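Local coordinates for protein glycosyl hydrolase, family 8 (Clostridium perfringens, PDB 3REN) that probably acts as an alpha-amylase that hydrolyses alpha-linked glucans, on an (alpha/alpha)6-barrel fold of the family 8 glycosyl hydrolase type, at residues Leu124-Asn127 and Asn128-Ser132; Tyr135-Tyr138 and Ala139-Ile142. One frame throughout, in Å; residues are numbered along the deposited sequence.

Interactions 1 and 2 follow each other along the chain, one at the C-terminal end of helix 113-130 and the other in the first half of helix 133-150, with centres about 11 Å apart. Both are only partly buried: each turns some residues inward, Leu124 and Ala126 in the first, Tyr135, Tyr138, Ala139 and Ile142 in the second, and others to solvent. The two helices meet directly, Ala126 CB lying 3.6 Å from Tyr135 CD2 and Leu124 CD2 3.8 Å from Ala139 CB. Their chemistry differs with their place. Interaction 1 is a helix ending, with a weak final bond and a water bridge; interaction 2 is regular helix with four backbone bonds and mainly apolar side-chain contacts.

Interaction 1. Residues Leu124-Asn127 and Asn128-Ser132; sequences LLAN and NRWNS
The indole of Trp130 meets the methyl of Ala126 at the CZ3 and CE3 rim of its six-membered ring, with Ala126 CB 3.7 Å from Trp130 CZ3. One indole face carries Arg129 CG, 3.2 Å above the plane and displaced toward the rim. Phe81 packs edge-to-face with the same residue, and Trp130 NE1 donates a hydrogen bond to Asn76 OD1, so the polar corner of the ring is satisfied well away from Ala126. The ring reaches back along the helix because CG sits anti to the carbonyl carbon and beside the backbone N (chi1 -59°).

Here helix 113-130, probably one of the barrel helices of the (alpha/alpha)6 fold, comes to its end. Trp130 N still gives a sound bond to Ala126 O at 2.8 Å, whereas the next, Asn131 N to Asn127 O, is weak: at 2.9 Å it is short enough, but it bends to 123° at the hydrogen. Asn131 then adopts a left-handed backbone with phi 54°, and the chain leaves the helix toward Ser132.

One turn earlier Leu124 O is gripped twice. Asn128 N donates to it at 3.1 Å, and water 1 donates to it at 2.8 Å. The same water gives its other hydrogen to Asn128 OD1, 2.6 Å away, bridging that amide to the carbonyl four residues before it. The amide planes of Asn127 and Asn128 stand well apart in angle, and the Asn127 amide is probably turned over in the model, so its N and O are not to be relied on. Leu125 packs against Leu70 and Val73 of helix 62-74.

Interaction 2. Residues Tyr135-Tyr138 and Ala139-Ile142; sequences YKFY and AINI
Ala139 N donates to Tyr135 O at 2.9 Å, nearly straight with 164° at the hydrogen, and this is the shortest of four successive i to i+4 bonds. Those that follow lengthen gradually until Ile142 N meets Tyr138 O at 3.2 Å, still well aligned: regular alpha-helix without a kink. Side chains lean on these carbonyls as well. Ile140 CG1 passes 3.3 Å from Lys136 O, and Asn141 CB comes equally near to Tyr138 O.

Between side chains the contacts are mainly apolar. Lys136 and Ile140 run side by side in the same direction, Lys136 CG meeting Ile140 CD1 at 4.0 Å, so the root of the lysine packs as a hydrocarbon while its extended chain carries the ammonium outward from the helix axis. On Phe137 the same Ile140 CD1 only grazes the ring, 4.5 Å from Phe137 CD1. Tyr138 has CG anti to its own nitrogen and beside the carbonyl carbon (chi1 -157°), which stands the ring out from the helix. Ile142 CD1 reaches back to the rim of that ring, 3.9 Å from Tyr138 CE2, in one of two modelled conformers of the isoleucine, a contact that is therefore only provisional.

The flanks of the helix, probably another of the (alpha/alpha)6 barrel, face different neighbours. Tyr135 and Tyr138 each pack edge-to-face on helix 78-89, against Phe81 and Phe85 respectively, and Tyr135 OH is hydrogen-bonded to Lys78 NZ. Ile142, in the conformer given, touches Glu116 of helix 113-130, while Lys136 and Ile140 together rest on Val185 at the end of helix 176-185.

Interaction 1. Residues Leu124-Asn127 and Asn128-Ser132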
loop_
_atom_site.group_PDB
_atom_site.type_symbol
_atom_site.label_atom_id
_atom_site.label_comp_id
_atom_site.label_asym_id
_atom_site.label_seq_id
_atom_site.Cartn_x
_atom_site.Cartn_y
_atom_site.Cartn_z
ATOM N N LEU A 124 10.465 -9.015 -7.444
ATOM C CA LEU A 124 11.739 -9.409 -6.842
ATOM C C LEU A 124 11.530 -10.441 -5.731
ATOM O O LEU A 124 12.272 -11.417 -5.646
ATOM C CB LEU A 124 12.537 -8.201 -6.364
ATOM C CG LEU A 124 12.945 -7.241 -7.493
ATOM C CD1 LEU A 124 13.680 -5.979 -6.955
ATOM C CD2 LEU A 124 13.796 -7.983 -8.542
ATOM N N LEU A 125 10.523 -10.246 -4.882
ATOM C CA LEU A 125 10.151 -11.302 -3.931
ATOM C C LEU A 125 9.814 -12.630 -4.635
ATOM O O LEU A 125 10.191 -13.695 -4.168
ATOM C CB LEU A 125 8.961 -10.848 -3.034
ATOM C CG LEU A 125 9.257 -9.632 -2.132
ATOM C CD1 LEU A 125 8.047 -9.221 -1.331
ATOM C CD2 LEU A 125 10.528 -9.829 -1.211
ATOM N N ALA A 126 9.104 -12.560 -5.745
ATOM C CA ALA A 126 8.690 -13.759 -6.459
ATOM C C ALA A 126 9.911 -14.509 -7.005
ATOM O O ALA A 126 9.998 -15.749 -6.921
ATOM C CB ALA A 126 7.721 -13.405 -7.583
ATOM N N ASN A 127 10.866 -13.747 -7.536
ATOM C CA ASN A 127 12.116 -14.339 -8.018
ATOM C C ASN A 127 12.850 -15.049 -6.879
ATOM O O ASN A 127 13.339 -16.145 -7.072
ATOM C CB ASN A 127 13.034 -13.284 -8.629
ATOM C CG ASN A 127 14.444 -13.812 -8.865
ATOM O OD1 ASN A 127 14.550 -14.759 -9.789
ATOM N ND2 ASN A 127 15.429 -13.368 -8.224
ATOM N N ASN A 128 12.927 -14.415 -5.710
ATOM C CA ASN A 128 13.621 -15.021 -4.552
ATOM C C ASN A 128 12.947 -16.298 -4.056
ATOM O O ASN A 128 13.610 -17.310 -3.765
ATOM C CB ASN A 128 13.762 -14.024 -3.414
ATOM C CG ASN A 128 14.666 -12.858 -3.785
ATOM O OD1 ASN A 128 15.356 -12.900 -4.808
ATOM N ND2 ASN A 128 14.646 -11.801 -2.979
ATOM N N ARG A 129 11.623 -16.247 -4.008
ATOM C CA ARG A 129 10.802 -17.342 -3.541
ATOM C C ARG A 129 10.757 -18.545 -4.495
ATOM O O ARG A 129 10.955 -19.682 -4.067
ATOM C CB ARG A 129 9.405 -16.778 -3.258
ATOM C CG ARG A 129 8.240 -17.687 -3.425
ATOM C CD ARG A 129 7.816 -18.341 -2.177
ATOM N NE ARG A 129 7.106 -17.475 -1.218
ATOM C CZ ARG A 129 6.986 -17.846 0.054
ATOM N NH1 ARG A 129 7.517 -19.010 0.420
ATOM N NH2 ARG A 129 6.363 -17.107 0.954
ATOM N N TRP A 130 10.468 -18.295 -5.773
ATOM C CA TRP A 130 10.281 -19.368 -6.732
ATOM C C TRP A 130 11.479 -19.592 -7.682
ATOM O O TRP A 130 11.406 -20.427 -8.547
ATOM C CB TRP A 130 8.963 -19.208 -7.502
ATOM C CG TRP A 130 7.741 -19.185 -6.611
ATOM C CD1 TRP A 130 7.363 -20.157 -5.707
ATOM C CD2 TRP A 130 6.726 -18.169 -6.549
ATOM N NE1 TRP A 130 6.177 -19.801 -5.098
ATOM C CE2 TRP A 130 5.767 -18.588 -5.580
ATOM C CE3 TRP A 130 6.521 -16.955 -7.217
ATOM C CZ2 TRP A 130 4.643 -17.823 -5.248
ATOM C CZ3 TRP A 130 5.384 -16.194 -6.890
ATOM C CH2 TRP A 130 4.458 -16.641 -5.912
ATOM N N ASN A 131 12.578 -18.873 -7.508
ATOM C CA ASN A 131 13.759 -19.061 -8.385
ATOM C C ASN A 131 13.400 -18.923 -9.854
ATOM O O ASN A 131 13.676 -19.827 -10.643
ATOM C CB ASN A 131 14.408 -20.454 -8.146
ATOM C CG ASN A 131 15.783 -20.577 -8.801
ATOM O OD1 ASN A 131 16.393 -19.566 -9.166
ATOM N ND2 ASN A 131 16.282 -21.815 -8.951
ATOM N N SER A 132 12.764 -17.805 -10.219
ATOM C CA SER A 132 12.294 -17.574 -11.571
ATOM C C SER A 132 12.830 -16.252 -12.086
ATOM O O SER A 132 12.245 -15.205 -11.797
ATOM C CB SER A 132 10.772 -17.510 -11.623
ATOM O OG SER A 132 10.222 -18.808 -11.700
HETATM O O HOH W 1 14.922 -10.972 -6.558
#

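Interaction 2. Residues Tyr135-Tyr138 and Ala139-Ile142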
loop_
_atom_site.group_PDB
_atom_site.type_symbol
_atom_site.label_atom_id
_atom_site.label_comp_id
_atom_site.label_asym_id
_atom_site.label_seq_id
_atom_site.Cartn_x
_atom_site.Cartn_y
_atom_site.Cartn_z
ATOM N N TYR A 135 10.506 -13.054 -13.598
ATOM C CA TYR A 135 10.036 -12.021 -12.682
ATOM C C TYR A 135 11.072 -10.909 -12.450
ATOM O O TYR A 135 10.733 -9.717 -12.483
ATOM C CB TYR A 135 9.678 -12.650 -11.334
ATOM C CG TYR A 135 8.586 -13.709 -11.381
ATOM C CD1 TYR A 135 7.409 -13.483 -12.075
ATOM C CD2 TYR A 135 8.727 -14.929 -10.691
ATOM C CE1 TYR A 135 6.409 -14.432 -12.113
ATOM C CE2 TYR A 135 7.704 -15.905 -10.714
ATOM C CZ TYR A 135 6.558 -15.649 -11.428
ATOM O OH TYR A 135 5.521 -16.579 -11.487
ATOM N N LYS A 136 12.325 -11.307 -12.214
ATOM C CA LYS A 136 13.412 -10.378 -11.909
ATOM C C LYS A 136 13.730 -9.492 -13.133
ATOM O O LYS A 136 13.886 -8.281 -12.996
ATOM C CB LYS A 136 14.668 -11.159 -11.461
ATOM C CG LYS A 136 15.872 -10.339 -11.050
ATOM C CD LYS A 136 17.064 -11.255 -10.748
ATOM C CE LYS A 136 18.358 -10.471 -10.687
ATOM N NZ LYS A 136 19.536 -11.356 -10.400
ATOM N N PHE A 137 13.812 -10.099 -14.313
ATOM C CA PHE A 137 14.115 -9.362 -15.532
ATOM C C PHE A 137 13.015 -8.376 -15.851
ATOM O O PHE A 137 13.281 -7.258 -16.285
ATOM C CB PHE A 137 14.280 -10.317 -16.742
ATOM C CG PHE A 137 15.620 -10.984 -16.808
ATOM C CD1 PHE A 137 16.405 -11.106 -15.672
ATOM C CD2 PHE A 137 16.102 -11.502 -18.014
ATOM C CE1 PHE A 137 17.667 -11.717 -15.736
ATOM C CE2 PHE A 137 17.347 -12.141 -18.068
ATOM C CZ PHE A 137 18.123 -12.231 -16.925
ATOM N N TYR A 138 11.779 -8.804 -15.643
ATOM C CA TYR A 138 10.649 -7.932 -15.891
ATOM C C TYR A 138 10.685 -6.757 -14.886
ATOM O O TYR A 138 10.508 -5.610 -15.289
ATOM C CB TYR A 138 9.346 -8.722 -15.833
ATOM C CG TYR A 138 8.221 -8.038 -16.593
ATOM C CD1 TYR A 138 7.880 -8.452 -17.893
ATOM C CD2 TYR A 138 7.472 -6.995 -16.006
ATOM C CE1 TYR A 138 6.849 -7.858 -18.590
ATOM C CE2 TYR A 138 6.423 -6.385 -16.718
ATOM C CZ TYR A 138 6.134 -6.818 -17.998
ATOM O OH TYR A 138 5.133 -6.211 -18.725
ATOM N N ALA A 139 10.952 -7.036 -13.613
ATOM C CA ALA A 139 11.145 -5.965 -12.598
ATOM C C ALA A 139 12.225 -4.938 -12.960
ATOM O O ALA A 139 12.050 -3.726 -12.755
ATOM C CB ALA A 139 11.452 -6.570 -11.239
ATOM N N ILE A 140 13.332 -5.425 -13.497
ATOM C CA ILE A 140 14.421 -4.599 -14.002
ATOM C C ILE A 140 14.009 -3.666 -15.124
ATOM O O ILE A 140 14.384 -2.497 -15.135
ATOM C CB ILE A 140 15.631 -5.510 -14.405
ATOM C CG1 ILE A 140 16.303 -6.028 -13.138
ATOM C CG2 ILE A 140 16.646 -4.771 -15.347
ATOM C CD1 ILE A 140 17.112 -7.343 -13.311
ATOM N N ASN A 141 13.263 -4.179 -16.095
ATOM C CA ASN A 141 12.709 -3.349 -17.156
ATOM C C ASN A 141 11.950 -2.163 -16.525
ATOM O O ASN A 141 12.145 -1.012 -16.936
ATOM C CB ASN A 141 11.665 -4.097 -17.994
ATOM C CG ASN A 141 12.229 -5.167 -18.917
ATOM O OD1 ASN A 141 13.392 -5.153 -19.303
ATOM N ND2 ASN A 141 11.324 -6.090 -19.349
ATOM N N ILE A 142 11.055 -2.444 -15.580
ATOM C CA ILE A 142 10.249 -1.392 -14.909
ATOM C C ILE A 142 11.128 -0.401 -14.168
ATOM O O ILE A 142 10.927 0.827 -14.265
ATOM C CB ILE A 142 9.240 -1.954 -13.851
ATOM C CG1 ILE A 142 8.499 -3.177 -14.374
ATOM C CG2 ILE A 142 8.238 -0.861 -13.414
ATOM C CD1 ILE A 142 7.799 -2.929 -15.641
#